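Local coordinates for protein 2-pyrone-4,6-dicarboxylic acid hydrolase, putative (Pseudomonas putida, PDB 2FFI) that is a putative hydrolase of the amidohydrolase family that probably opens the lactone ring of 2-pyrone-4,6-dicarboxylate, at residues Ser55-Asn69 and Leu76-Glu90. Sequence-based numbering, arbitrary orientation.
Sequences SHGVLVQPSFLGTDN and LQTVPGQLRGVVMLE
Gly57 and Val60 pair with Leu83 and Val86, their backbones running parallel. Two single bridges mark the register, with CA atoms 4.9 Å apart for Gly57 and Leu83 and 4.7 Å for Val60 and Val86. Gly57 N bonds to Gln82 O, and Arg84 N to Gly57 O. Further along, Gln61 N bonds to Val86 O. Gln82 O also accepts from the His56 ring: His56 ND1 is 3.2 Å from Gln82 O and lies above the Gln82 carbonyl plane. The extended Gln82 side chain reaches back, and its NE2 meets Ser55 O at 2.8 Å in a nearly straight bond.

Leu59 carries the apolar contact on one side, touching Leu76 and Leu83 through CD1. Tyr45 of helix 42-51 also packs on it. Val60 and Val86 lie side by side, both touching Arg110 of strand 108-110.

Asn69 uses its whole amide on the backbone of Met88. Asn69 OD1 accepts from Met88 N at 3.2 Å, and Asn69 ND2 gives to Met88 O at 3.1 Å. CG beside the backbone N (chi1 -54°) turns the amide across Val87. With an alanine in place of Asn69, Met88 N and O would probably lose both mates, leaving the 66-69 loop less firmly tied to 76-90. Gln61 bends at chi2 (68°), and its NE2 bonds to Gly66 O and Asp68 O, both in the type II' beta turn from Leu65 to Asp68. Met88, a selenomethionine, crosses Gln61 at about a right angle.

Two parallel, bridged segments joined by helix 70-78 are consistent with a beta-alpha-beta crossover, as in the TIM-barrel fold of this amidohydrolase.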
loop_
_atom_site.group_PDB
_atom_site.type_symbol
_atom_site.label_atom_id
_atom_site.label_comp_id
_atom_site.label_asym_id
_atom_site.label_seq_id
_atom_site.Cartn_x
_atom_site.Cartn_y
_atom_site.Cartn_z
ATOM N N SER A 55 4.884 -12.335 -9.675
ATOM C CA SER A 55 4.488 -13.662 -9.216
ATOM C C SER A 55 3.860 -13.667 -7.822
ATOM O O SER A 55 3.121 -14.585 -7.464
ATOM C CB SER A 55 5.721 -14.580 -9.199
ATOM O OG SER A 55 6.787 -14.017 -8.424
ATOM N N HIS A 56 4.168 -12.645 -7.033
ATOM C CA HIS A 56 3.660 -12.547 -5.678
ATOM C C HIS A 56 3.011 -11.187 -5.531
ATOM O O HIS A 56 3.376 -10.241 -6.241
ATOM C CB HIS A 56 4.814 -12.717 -4.688
ATOM C CG HIS A 56 5.351 -14.116 -4.625
ATOM N ND1 HIS A 56 4.799 -15.090 -3.819
ATOM C CD2 HIS A 56 6.364 -14.718 -5.295
ATOM C CE1 HIS A 56 5.448 -16.228 -3.992
ATOM N NE2 HIS A 56 6.403 -16.029 -4.882
ATOM N N GLY A 57 2.051 -11.080 -4.619
ATOM C CA GLY A 57 1.366 -9.815 -4.427
ATOM C C GLY A 57 0.884 -9.628 -3.004
ATOM O O GLY A 57 0.868 -10.574 -2.223
ATOM N N VAL A 58 0.497 -8.398 -2.681
ATOM C CA VAL A 58 0.005 -8.024 -1.368
ATOM C C VAL A 58 -1.443 -7.543 -1.456
ATOM O O VAL A 58 -1.736 -6.525 -2.091
ATOM C CB VAL A 58 0.844 -6.893 -0.789
ATOM C CG1 VAL A 58 0.339 -6.532 0.592
ATOM C CG2 VAL A 58 2.297 -7.313 -0.754
ATOM N N LEU A 59 -2.355 -8.272 -0.826
ATOM C CA LEU A 59 -3.763 -7.883 -0.835
ATOM C C LEU A 59 -4.001 -6.867 0.267
ATOM O O LEU A 59 -3.799 -7.147 1.430
ATOM C CB LEU A 59 -4.664 -9.100 -0.591
ATOM C CG LEU A 59 -4.606 -10.263 -1.590
ATOM C CD1 LEU A 59 -5.559 -11.368 -1.181
ATOM C CD2 LEU A 59 -4.948 -9.739 -2.989
ATOM N N VAL A 60 -4.412 -5.668 -0.086
ATOM C CA VAL A 60 -4.683 -4.705 0.951
ATOM C C VAL A 60 -6.188 -4.669 1.122
ATOM O O VAL A 60 -6.945 -4.857 0.164
ATOM C CB VAL A 60 -4.143 -3.311 0.587
ATOM C CG1 VAL A 60 -4.640 -2.290 1.572
ATOM C CG2 VAL A 60 -2.615 -3.335 0.588
ATOM N N GLN A 61 -6.624 -4.476 2.355
ATOM C CA GLN A 61 -8.049 -4.412 2.637
ATOM C C GLN A 61 -8.656 -3.202 1.915
ATOM O O GLN A 61 -8.146 -2.082 2.020
ATOM C CB GLN A 61 -8.279 -4.297 4.153
ATOM C CG GLN A 61 -9.718 -4.017 4.548
ATOM C CD GLN A 61 -10.642 -5.175 4.250
ATOM O OE1 GLN A 61 -10.378 -5.994 3.361
ATOM N NE2 GLN A 61 -11.749 -5.244 4.986
ATOM N N PRO A 62 -9.736 -3.421 1.147
ATOM C CA PRO A 62 -10.372 -2.311 0.432
ATOM C C PRO A 62 -11.224 -1.493 1.421
ATOM O O PRO A 62 -11.978 -2.063 2.208
ATOM C CB PRO A 62 -11.197 -3.025 -0.642
ATOM C CG PRO A 62 -11.549 -4.321 -0.000
ATOM C CD PRO A 62 -10.320 -4.721 0.765
ATOM N N SER A 63 -11.109 -0.167 1.387
ATOM C CA SER A 63 -11.863 0.693 2.307
ATOM C C SER A 63 -13.338 0.370 2.499
ATOM O O SER A 63 -13.806 0.274 3.635
ATOM C CB SER A 63 -11.767 2.155 1.887
ATOM O OG SER A 63 -10.433 2.613 1.947
ATOM N N PHE A 64 -14.079 0.204 1.409
ATOM C CA PHE A 64 -15.515 -0.068 1.526
ATOM C C PHE A 64 -15.910 -1.344 2.276
ATOM O O PHE A 64 -17.086 -1.649 2.380
ATOM C CB PHE A 64 -16.157 -0.073 0.133
ATOM C CG PHE A 64 -15.757 -1.244 -0.716
ATOM C CD1 PHE A 64 -16.428 -2.455 -0.609
ATOM C CD2 PHE A 64 -14.721 -1.135 -1.629
ATOM C CE1 PHE A 64 -16.077 -3.542 -1.396
ATOM C CE2 PHE A 64 -14.359 -2.221 -2.425
ATOM C CZ PHE A 64 -15.042 -3.424 -2.307
ATOM N N LEU A 65 -14.931 -2.080 2.789
ATOM C CA LEU A 65 -15.203 -3.313 3.508
ATOM C C LEU A 65 -14.933 -3.132 5.005
ATOM O O LEU A 65 -15.314 -3.969 5.828
ATOM C CB LEU A 65 -14.362 -4.473 2.931
ATOM C CG LEU A 65 -14.802 -5.006 1.560
ATOM C CD1 LEU A 65 -13.997 -6.255 1.135
ATOM C CD2 LEU A 65 -16.273 -5.365 1.636
ATOM N N GLY A 66 -14.280 -2.024 5.344
ATOM C CA GLY A 66 -13.973 -1.726 6.727
ATOM C C GLY A 66 -13.186 -2.816 7.413
ATOM O O GLY A 66 -12.199 -3.301 6.875
ATOM N N THR A 67 -13.635 -3.218 8.598
ATOM C CA THR A 67 -12.936 -4.241 9.368
ATOM C C THR A 67 -13.195 -5.682 8.938
ATOM O O THR A 67 -12.510 -6.596 9.392
ATOM C CB THR A 67 -13.251 -4.104 10.847
ATOM O OG1 THR A 67 -12.919 -2.776 11.261
ATOM C CG2 THR A 67 -12.414 -5.066 11.653
ATOM N N ASP A 68 -14.174 -5.898 8.067
ATOM C CA ASP A 68 -14.448 -7.252 7.608
ATOM C C ASP A 68 -13.341 -7.676 6.641
ATOM O O ASP A 68 -13.362 -7.312 5.462
ATOM C CB ASP A 68 -15.807 -7.311 6.911
ATOM C CG ASP A 68 -16.236 -8.734 6.610
ATOM O OD1 ASP A 68 -15.620 -9.655 7.195
ATOM O OD2 ASP A 68 -17.185 -8.931 5.815
ATOM N N ASN A 69 -12.370 -8.431 7.146
ATOM C CA ASN A 69 -11.257 -8.904 6.328
ATOM C C ASN A 69 -11.441 -10.360 5.898
ATOM O O ASN A 69 -10.465 -11.042 5.599
ATOM C CB ASN A 69 -9.945 -8.814 7.104
ATOM C CG ASN A 69 -9.676 -7.436 7.667
ATOM O OD1 ASN A 69 -9.400 -6.484 6.932
ATOM N ND2 ASN A 69 -9.734 -7.327 8.992
ATOM N N LEU A 76 -6.070 -15.376 0.922
ATOM C CA LEU A 76 -4.696 -15.620 1.335
ATOM C C LEU A 76 -4.463 -17.127 1.439
ATOM O O LEU A 76 -3.439 -17.645 0.986
ATOM C CB LEU A 76 -4.426 -14.949 2.685
ATOM C CG LEU A 76 -3.410 -13.805 2.724
ATOM C CD1 LEU A 76 -3.478 -13.016 1.448
ATOM C CD2 LEU A 76 -3.688 -12.920 3.927
ATOM N N GLN A 77 -5.428 -17.831 2.022
ATOM C CA GLN A 77 -5.327 -19.275 2.189
ATOM C C GLN A 77 -5.498 -19.996 0.843
ATOM O O GLN A 77 -4.943 -21.084 0.637
ATOM C CB GLN A 77 -6.396 -19.760 3.171
ATOM C CG GLN A 77 -6.569 -18.893 4.393
ATOM C CD GLN A 77 -7.813 -19.254 5.188
ATOM O OE1 GLN A 77 -8.796 -19.759 4.632
ATOM N NE2 GLN A 77 -7.783 -18.984 6.495
ATOM N N THR A 78 -6.271 -19.384 -0.057
ATOM C CA THR A 78 -6.541 -19.939 -1.381
ATOM C C THR A 78 -5.242 -20.135 -2.165
ATOM O O THR A 78 -5.052 -21.142 -2.844
ATOM C CB THR A 78 -7.506 -19.017 -2.149
ATOM O OG1 THR A 78 -8.827 -19.192 -1.624
ATOM C CG2 THR A 78 -7.522 -19.331 -3.628
ATOM N N VAL A 79 -4.344 -19.170 -2.056
ATOM C CA VAL A 79 -3.060 -19.257 -2.720
ATOM C C VAL A 79 -2.004 -19.004 -1.661
ATOM O O VAL A 79 -1.465 -17.897 -1.541
ATOM C CB VAL A 79 -2.917 -18.216 -3.831
ATOM C CG1 VAL A 79 -3.723 -18.643 -5.042
ATOM C CG2 VAL A 79 -3.393 -16.855 -3.332
ATOM N N PRO A 80 -1.703 -20.041 -0.863
ATOM C CA PRO A 80 -0.704 -19.941 0.207
ATOM C C PRO A 80 0.710 -19.565 -0.255
ATOM O O PRO A 80 1.211 -20.082 -1.250
ATOM C CB PRO A 80 -0.772 -21.322 0.854
ATOM C CG PRO A 80 -1.156 -22.216 -0.298
ATOM C CD PRO A 80 -2.239 -21.413 -0.963
ATOM N N GLY A 81 1.340 -18.660 0.487
ATOM C CA GLY A 81 2.683 -18.236 0.160
ATOM C C GLY A 81 2.736 -17.168 -0.908
ATOM O O GLY A 81 3.537 -16.237 -0.816
ATOM N N GLN A 82 1.870 -17.279 -1.909
ATOM C CA GLN A 82 1.848 -16.322 -3.019
ATOM C C GLN A 82 1.465 -14.889 -2.657
ATOM O O GLN A 82 1.882 -13.949 -3.324
ATOM C CB GLN A 82 0.924 -16.840 -4.136
ATOM C CG GLN A 82 0.895 -15.954 -5.385
ATOM C CD GLN A 82 0.434 -16.690 -6.645
ATOM O OE1 GLN A 82 -0.554 -17.432 -6.616
ATOM N NE2 GLN A 82 1.138 -16.468 -7.763
ATOM N N LEU A 83 0.697 -14.715 -1.590
ATOM C CA LEU A 83 0.265 -13.385 -1.207
ATOM C C LEU A 83 0.478 -13.101 0.261
ATOM O O LEU A 83 0.667 -14.026 1.049
ATOM C CB LEU A 83 -1.219 -13.220 -1.519
ATOM C CG LEU A 83 -1.644 -13.431 -2.968
ATOM C CD1 LEU A 83 -3.166 -13.425 -3.090
ATOM C CD2 LEU A 83 -1.008 -12.342 -3.829
ATOM N N ARG A 84 0.436 -11.823 0.633
ATOM C CA ARG A 84 0.582 -11.456 2.035
ATOM C C ARG A 84 -0.585 -10.593 2.478
ATOM O O ARG A 84 -1.326 -10.950 3.392
ATOM C CB ARG A 84 1.896 -10.726 2.295
ATOM C CG ARG A 84 3.108 -11.636 2.239
ATOM C CD ARG A 84 3.041 -12.763 3.262
ATOM N NE ARG A 84 4.241 -13.575 3.154
ATOM C CZ ARG A 84 4.266 -14.809 2.671
ATOM N NH1 ARG A 84 5.418 -15.471 2.601
ATOM N NH2 ARG A 84 3.138 -15.392 2.286
ATOM N N GLY A 85 -0.766 -9.456 1.830
ATOM C CA GLY A 85 -1.880 -8.605 2.208
ATOM C C GLY A 85 -1.922 -8.002 3.611
ATOM O O GLY A 85 -1.480 -8.609 4.592
ATOM N N VAL A 86 -2.482 -6.790 3.682
ATOM C CA VAL A 86 -2.632 -6.024 4.912
ATOM C C VAL A 86 -4.123 -5.860 5.206
ATOM O O VAL A 86 -4.939 -5.849 4.281
ATOM C CB VAL A 86 -1.986 -4.630 4.774
ATOM C CG1 VAL A 86 -0.665 -4.737 4.030
ATOM C CG2 VAL A 86 -2.914 -3.684 4.076
ATOM N N VAL A 87 -4.479 -5.747 6.484
ATOM C CA VAL A 87 -5.882 -5.601 6.871
ATOM C C VAL A 87 -6.210 -4.292 7.612
ATOM O O VAL A 87 -5.344 -3.430 7.808
ATOM C CB VAL A 87 -6.339 -6.793 7.768
ATOM C CG1 VAL A 87 -6.210 -8.104 7.017
ATOM C CG2 VAL A 87 -5.523 -6.835 9.051
HETATM N N MSE A 88 -7.481 -4.142 7.982
HETATM C CA MSE A 88 -7.942 -2.987 8.746
HETATM C C MSE A 88 -8.580 -3.547 10.016
HETATM O O MSE A 88 -9.482 -4.376 9.964
HETATM C CB MSE A 88 -8.935 -2.141 7.939
HETATM C CG MSE A 88 -8.257 -1.274 6.870
HETATM SE SE MSE A 88 -9.416 0.019 5.946
HETATM C CE MSE A 88 -9.456 1.399 7.345
ATOM N N LEU A 89 -8.084 -3.109 11.164
ATOM C CA LEU A 89 -8.574 -3.611 12.440
ATOM C C LEU A 89 -9.409 -2.615 13.229
ATOM O O LEU A 89 -9.199 -1.404 13.159
ATOM C CB LEU A 89 -7.392 -4.051 13.292
ATOM C CG LEU A 89 -6.465 -5.073 12.640
ATOM C CD1 LEU A 89 -5.192 -5.178 13.469
ATOM C CD2 LEU A 89 -7.160 -6.415 12.527
ATOM N N GLU A 90 -10.352 -3.141 14.001
ATOM C CA GLU A 90 -11.213 -2.296 14.813
ATOM C C GLU A 90 -10.359 -1.699 15.933
ATOM O O GLU A 90 -9.283 -2.209 16.238
ATOM C CB GLU A 90 -12.367 -3.120 15.393
ATOM C CG GLU A 90 -13.699 -2.367 15.544
ATOM C CD GLU A 90 -14.615 -2.531 14.341
ATOM O OE1 GLU A 90 -14.655 -1.635 13.463
ATOM O OE2 GLU A 90 -15.300 -3.574 14.269
#